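Adenosine deaminase (Burkholderia ambifaria, PDB 4GXW) is a zinc-dependent amidohydrolase of the adenosine and AMP deaminase family, probably catalysing hydrolytic deamination of a purine such as adenosine or adenine. Local coordinates at residues A[21-32]-A[353-364]. Sequence-based numbering, arbitrary orientation. Where two conformers were deposited one is given.
Sequences AHRAFFHALPKV and WAPEFDMLADTL
Helix 21-28 and helix 353-364 run antiparallel, at 173° and with their axes 9.7 Å apart, so A21 faces L364 at one end while L29 and P30, past the last helical turn, come alongside F357 and W353 at the other. No hydrogen bond crosses; the interface is almost wholly apolar. Its centre is F25, a knob in the hole formed by F357, L360, A361 and L364. With CG anti to the backbone N (chi1 173°), the F25 ring lies across the interface, its CD1-CE1-CZ edge against the opposite helix, CD1 lying 3.6 Å from L360 O. The same edge points at the face of F357 in a T-shaped pair, planes at 82° and centroids 5.6 Å apart. L364 CD2 lies over one face of F25; in the L29 conformer described, CD2 sits over the rim of the other and also touches F357 CD2 at 3.6 Å. L360 pushes its two methyls toward the helix end, CD2 meeting A28 CB at 3.7 Å and CD1 packing on the A28 carbonyl and P30 CD. Beyond the turn, P30 lays CB over the six-membered ring of W353 in a CH-pi contact, 4.1 Å from the centroid, and in one of two V32 conformers CG1 approaches W353 CH2 at 3.6 Å. K31 points away, its NZ bonded to the carbonyls of F26, L29 and H108, thus tying the helix end to the residues just before strand 110-117. The contact packs helix 343-371 against helix 20-28, which leads into the first strand of the TIM barrel, 31-33, whose chain continues to zinc ligand H35. Strand 110-117 pairs beside K31, R111 makes a cation-pi contact with W353, and helix 325-338 packs on F25 and F357.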
loop_
_atom_site.group_PDB
_atom_site.type_symbol
_atom_site.label_atom_id
_atom_site.label_comp_id
_atom_site.label_asym_id
_atom_site.label_seq_id
_atom_site.Cartn_x
_atom_site.Cartn_y
_atom_site.Cartn_z
ATOM N N ALA A 21 23.502 9.421 -6.967
ATOM C CA ALA A 21 23.884 8.816 -5.691
ATOM C C ALA A 21 22.667 8.572 -4.797
ATOM O O ALA A 21 22.509 7.489 -4.211
ATOM C CB ALA A 21 24.911 9.688 -4.978
ATOM N N HIS A 22 21.810 9.583 -4.686
ATOM C CA HIS A 22 20.580 9.456 -3.913
ATOM C C HIS A 22 19.706 8.350 -4.482
ATOM O O HIS A 22 19.185 7.519 -3.739
ATOM C CB HIS A 22 19.799 10.773 -3.904
ATOM C CG HIS A 22 20.453 11.862 -3.111
ATOM N ND1 HIS A 22 21.287 12.800 -3.679
ATOM C CD2 HIS A 22 20.400 12.155 -1.789
ATOM C CE1 HIS A 22 21.715 13.629 -2.744
ATOM N NE2 HIS A 22 21.192 13.261 -1.588
ATOM N N ARG A 23 19.540 8.336 -5.802
ATOM C CA ARG A 23 18.694 7.312 -6.418
ATOM C C ARG A 23 19.221 5.901 -6.172
ATOM O O ARG A 23 18.434 4.984 -5.948
ATOM C CB ARG A 23 18.491 7.584 -7.911
ATOM C CG ARG A 23 17.700 8.866 -8.171
ATOM C CD ARG A 23 17.515 9.163 -9.649
ATOM N NE ARG A 23 16.724 10.378 -9.804
ATOM C CZ ARG A 23 17.235 11.584 -9.999
ATOM N NH1 ARG A 23 18.548 11.745 -10.115
ATOM N NH2 ARG A 23 16.430 12.627 -10.101
ATOM N N ALA A 24 20.541 5.742 -6.185
ATOM C CA ALA A 24 21.151 4.451 -5.909
ATOM C C ALA A 24 20.864 4.044 -4.463
ATOM O O ALA A 24 20.580 2.874 -4.190
ATOM C CB ALA A 24 22.657 4.499 -6.171
ATOM N N PHE A 25 20.932 5.013 -3.545
ATOM C CA PHE A 25 20.614 4.772 -2.135
ATOM C C PHE A 25 19.171 4.306 -1.968
ATOM O O PHE A 25 18.922 3.280 -1.354
ATOM C CB PHE A 25 20.886 6.026 -1.291
ATOM C CG PHE A 25 20.435 5.911 0.140
ATOM C CD1 PHE A 25 21.208 5.243 1.079
ATOM C CD2 PHE A 25 19.237 6.476 0.547
ATOM C CE1 PHE A 25 20.792 5.133 2.399
ATOM C CE2 PHE A 25 18.817 6.372 1.861
ATOM C CZ PHE A 25 19.593 5.698 2.790
ATOM N N PHE A 26 18.225 5.049 -2.531
ATOM C CA PHE A 26 16.816 4.701 -2.336
ATOM C C PHE A 26 16.494 3.344 -2.945
ATOM O O PHE A 26 15.697 2.580 -2.393
ATOM C CB PHE A 26 15.896 5.787 -2.910
ATOM C CG PHE A 26 16.048 7.121 -2.233
ATOM C CD1 PHE A 26 15.954 7.224 -0.851
ATOM C CD2 PHE A 26 16.322 8.266 -2.972
ATOM C CE1 PHE A 26 16.115 8.440 -0.217
ATOM C CE2 PHE A 26 16.471 9.493 -2.342
ATOM C CZ PHE A 26 16.371 9.576 -0.962
ATOM N N HIS A 27 17.122 3.046 -4.075
ATOM C CA HIS A 27 16.936 1.764 -4.737
ATOM C C HIS A 27 17.474 0.586 -3.929
ATOM O O HIS A 27 16.807 -0.445 -3.826
ATOM C CB HIS A 27 17.560 1.779 -6.139
ATOM C CG HIS A 27 17.269 0.541 -6.927
ATOM N ND1 HIS A 27 16.173 0.430 -7.756
ATOM C CD2 HIS A 27 17.904 -0.654 -6.978
ATOM C CE1 HIS A 27 16.153 -0.776 -8.297
ATOM N NE2 HIS A 27 17.189 -1.455 -7.837
ATOM N N ALA A 28 18.676 0.747 -3.373
ATOM C CA ALA A 28 19.356 -0.321 -2.647
ATOM C C ALA A 28 18.728 -0.634 -1.288
ATOM O O ALA A 28 18.898 -1.734 -0.759
ATOM C CB ALA A 28 20.826 0.021 -2.474
ATOM N N LEU A 29 18.019 0.341 -0.718
ATOM C CA LEU A 29 17.384 0.184 0.594
ATOM C C LEU A 29 16.544 -1.080 0.657
ATOM O O LEU A 29 15.665 -1.279 -0.175
ATOM C CB LEU A 29 16.450 1.363 0.893
ATOM C CG LEU A 29 16.996 2.734 1.273
ATOM C CD1 LEU A 29 15.866 3.641 1.724
ATOM C CD2 LEU A 29 18.044 2.591 2.358
ATOM N N PRO A 30 16.796 -1.939 1.648
ATOM C CA PRO A 30 15.882 -3.085 1.790
ATOM C C PRO A 30 14.527 -2.587 2.273
ATOM O O PRO A 30 14.477 -1.682 3.116
ATOM C CB PRO A 30 16.546 -3.964 2.853
ATOM C CG PRO A 30 17.543 -3.078 3.545
ATOM C CD PRO A 30 17.909 -1.962 2.612
ATOM N N LYS A 31 13.450 -3.163 1.744
ATOM C CA LYS A 31 12.114 -2.657 2.004
ATOM C C LYS A 31 11.098 -3.740 2.276
ATOM O O LYS A 31 11.201 -4.866 1.767
ATOM C CB LYS A 31 11.600 -1.883 0.781
ATOM C CG LYS A 31 12.456 -0.699 0.335
ATOM C CD LYS A 31 11.999 -0.185 -1.031
ATOM C CE LYS A 31 12.966 0.835 -1.626
ATOM N NZ LYS A 31 14.275 0.259 -2.104
ATOM N N VAL A 32 10.115 -3.416 3.109
ATOM C CA VAL A 32 8.845 -4.124 3.060
ATOM C C VAL A 32 7.834 -3.172 2.438
ATOM O O VAL A 32 7.999 -1.946 2.480
ATOM C CB VAL A 32 8.342 -4.598 4.439
ATOM C CG1 VAL A 32 9.396 -5.449 5.128
ATOM C CG2 VAL A 32 7.954 -3.419 5.311
ATOM N N TRP A 353 19.053 -5.961 8.493
ATOM C CA TRP A 353 18.800 -4.796 7.648
ATOM C C TRP A 353 19.351 -3.488 8.218
ATOM O O TRP A 353 19.688 -2.580 7.455
ATOM C CB TRP A 353 17.315 -4.603 7.355
ATOM C CG TRP A 353 16.618 -5.746 6.664
ATOM C CD1 TRP A 353 17.082 -7.015 6.460
ATOM C CD2 TRP A 353 15.317 -5.696 6.084
ATOM N NE1 TRP A 353 16.131 -7.766 5.796
ATOM C CE2 TRP A 353 15.039 -6.975 5.560
ATOM C CE3 TRP A 353 14.354 -4.694 5.965
ATOM C CZ2 TRP A 353 13.833 -7.274 4.919
ATOM C CZ3 TRP A 353 13.159 -4.989 5.333
ATOM C CH2 TRP A 353 12.911 -6.271 4.813
ATOM N N ALA A 354 19.425 -3.375 9.544
ATOM C CA ALA A 354 19.978 -2.158 10.137
ATOM C C ALA A 354 21.439 -1.941 9.734
ATOM O O ALA A 354 21.770 -0.853 9.256
ATOM C CB ALA A 354 19.789 -2.111 11.663
ATOM N N PRO A 355 22.308 -2.972 9.868
ATOM C CA PRO A 355 23.682 -2.777 9.375
ATOM C C PRO A 355 23.750 -2.574 7.864
ATOM O O PRO A 355 24.638 -1.858 7.379
ATOM C CB PRO A 355 24.392 -4.090 9.731
ATOM C CG PRO A 355 23.572 -4.726 10.762
ATOM C CD PRO A 355 22.170 -4.234 10.617
ATOM N N GLU A 356 22.855 -3.212 7.108
ATOM C CA GLU A 356 22.833 -2.984 5.662
ATOM C C GLU A 356 22.531 -1.525 5.368
ATOM O O GLU A 356 23.190 -0.900 4.530
ATOM C CB GLU A 356 21.770 -3.831 4.963
ATOM C CG GLU A 356 22.107 -5.288 4.749
ATOM C CD GLU A 356 21.109 -5.962 3.833
ATOM O OE1 GLU A 356 21.179 -5.743 2.600
ATOM O OE2 GLU A 356 20.227 -6.697 4.341
ATOM N N PHE A 357 21.513 -0.992 6.039
ATOM C CA PHE A 357 21.156 0.412 5.881
ATOM C C PHE A 357 22.348 1.314 6.201
ATOM O O PHE A 357 22.645 2.254 5.456
ATOM C CB PHE A 357 19.972 0.765 6.798
ATOM C CG PHE A 357 19.465 2.177 6.634
ATOM C CD1 PHE A 357 20.146 3.255 7.186
ATOM C CD2 PHE A 357 18.286 2.419 5.946
ATOM C CE1 PHE A 357 19.676 4.549 7.026
ATOM C CE2 PHE A 357 17.805 3.713 5.782
ATOM C CZ PHE A 357 18.501 4.775 6.329
ATOM N N ASP A 358 23.010 1.033 7.319
ATOM C CA ASP A 358 24.152 1.832 7.752
ATOM C C ASP A 358 25.234 1.887 6.677
ATOM O O ASP A 358 25.807 2.948 6.415
ATOM C CB ASP A 358 24.743 1.293 9.060
ATOM C CG ASP A 358 23.825 1.481 10.258
ATOM O OD1 ASP A 358 22.888 2.308 10.197
ATOM O OD2 ASP A 358 24.065 0.792 11.279
ATOM N N MET A 359 25.519 0.745 6.054
ATOM C CA MET A 359 26.497 0.724 4.971
ATOM C C MET A 359 26.037 1.540 3.762
ATOM O O MET A 359 26.837 2.270 3.175
ATOM C CB MET A 359 26.830 -0.707 4.547
ATOM C CG MET A 359 27.820 -1.390 5.475
ATOM S SD MET A 359 28.448 -2.943 4.828
ATOM C CE MET A 359 29.399 -2.381 3.417
ATOM N N LEU A 360 24.762 1.436 3.402
ATOM C CA LEU A 360 24.242 2.201 2.274
ATOM C C LEU A 360 24.335 3.700 2.537
ATOM O O LEU A 360 24.649 4.469 1.629
ATOM C CB LEU A 360 22.800 1.785 1.965
ATOM C CG LEU A 360 22.642 0.350 1.442
ATOM C CD1 LEU A 360 21.169 0.006 1.246
ATOM C CD2 LEU A 360 23.428 0.144 0.139
ATOM N N ALA A 361 24.083 4.112 3.779
ATOM C CA ALA A 361 24.219 5.519 4.157
ATOM C C ALA A 361 25.664 6.016 4.023
ATOM O O ALA A 361 25.905 7.118 3.517
ATOM C CB ALA A 361 23.696 5.749 5.564
ATOM N N ASP A 362 26.630 5.215 4.467
ATOM C CA ASP A 362 28.037 5.584 4.292
ATOM C C ASP A 362 28.428 5.639 2.814
ATOM O O ASP A 362 29.224 6.489 2.402
ATOM C CB ASP A 362 28.960 4.615 5.042
ATOM C CG ASP A 362 29.148 4.986 6.504
ATOM O OD1 ASP A 362 28.625 6.033 6.937
ATOM O OD2 ASP A 362 29.855 4.244 7.221
ATOM N N THR A 363 27.869 4.740 2.013
ATOM C CA THR A 363 28.175 4.710 0.584
ATOM C C THR A 363 27.564 5.907 -0.146
ATOM O O THR A 363 28.152 6.422 -1.101
ATOM C CB THR A 363 27.784 3.359 -0.040
ATOM O OG1 THR A 363 28.583 2.331 0.562
ATOM C CG2 THR A 363 27.999 3.351 -1.548
ATOM N N LEU A 364 26.411 6.366 0.328
ATOM C CA LEU A 364 25.828 7.597 -0.189
ATOM C C LEU A 364 26.802 8.756 -0.000
ATOM O O LEU A 364 27.023 9.537 -0.925
ATOM C CB LEU A 364 24.472 7.879 0.464
ATOM C CG LEU A 364 23.816 9.234 0.177
ATOM C CD1 LEU A 364 23.603 9.447 -1.310
ATOM C CD2 LEU A 364 22.494 9.363 0.927
#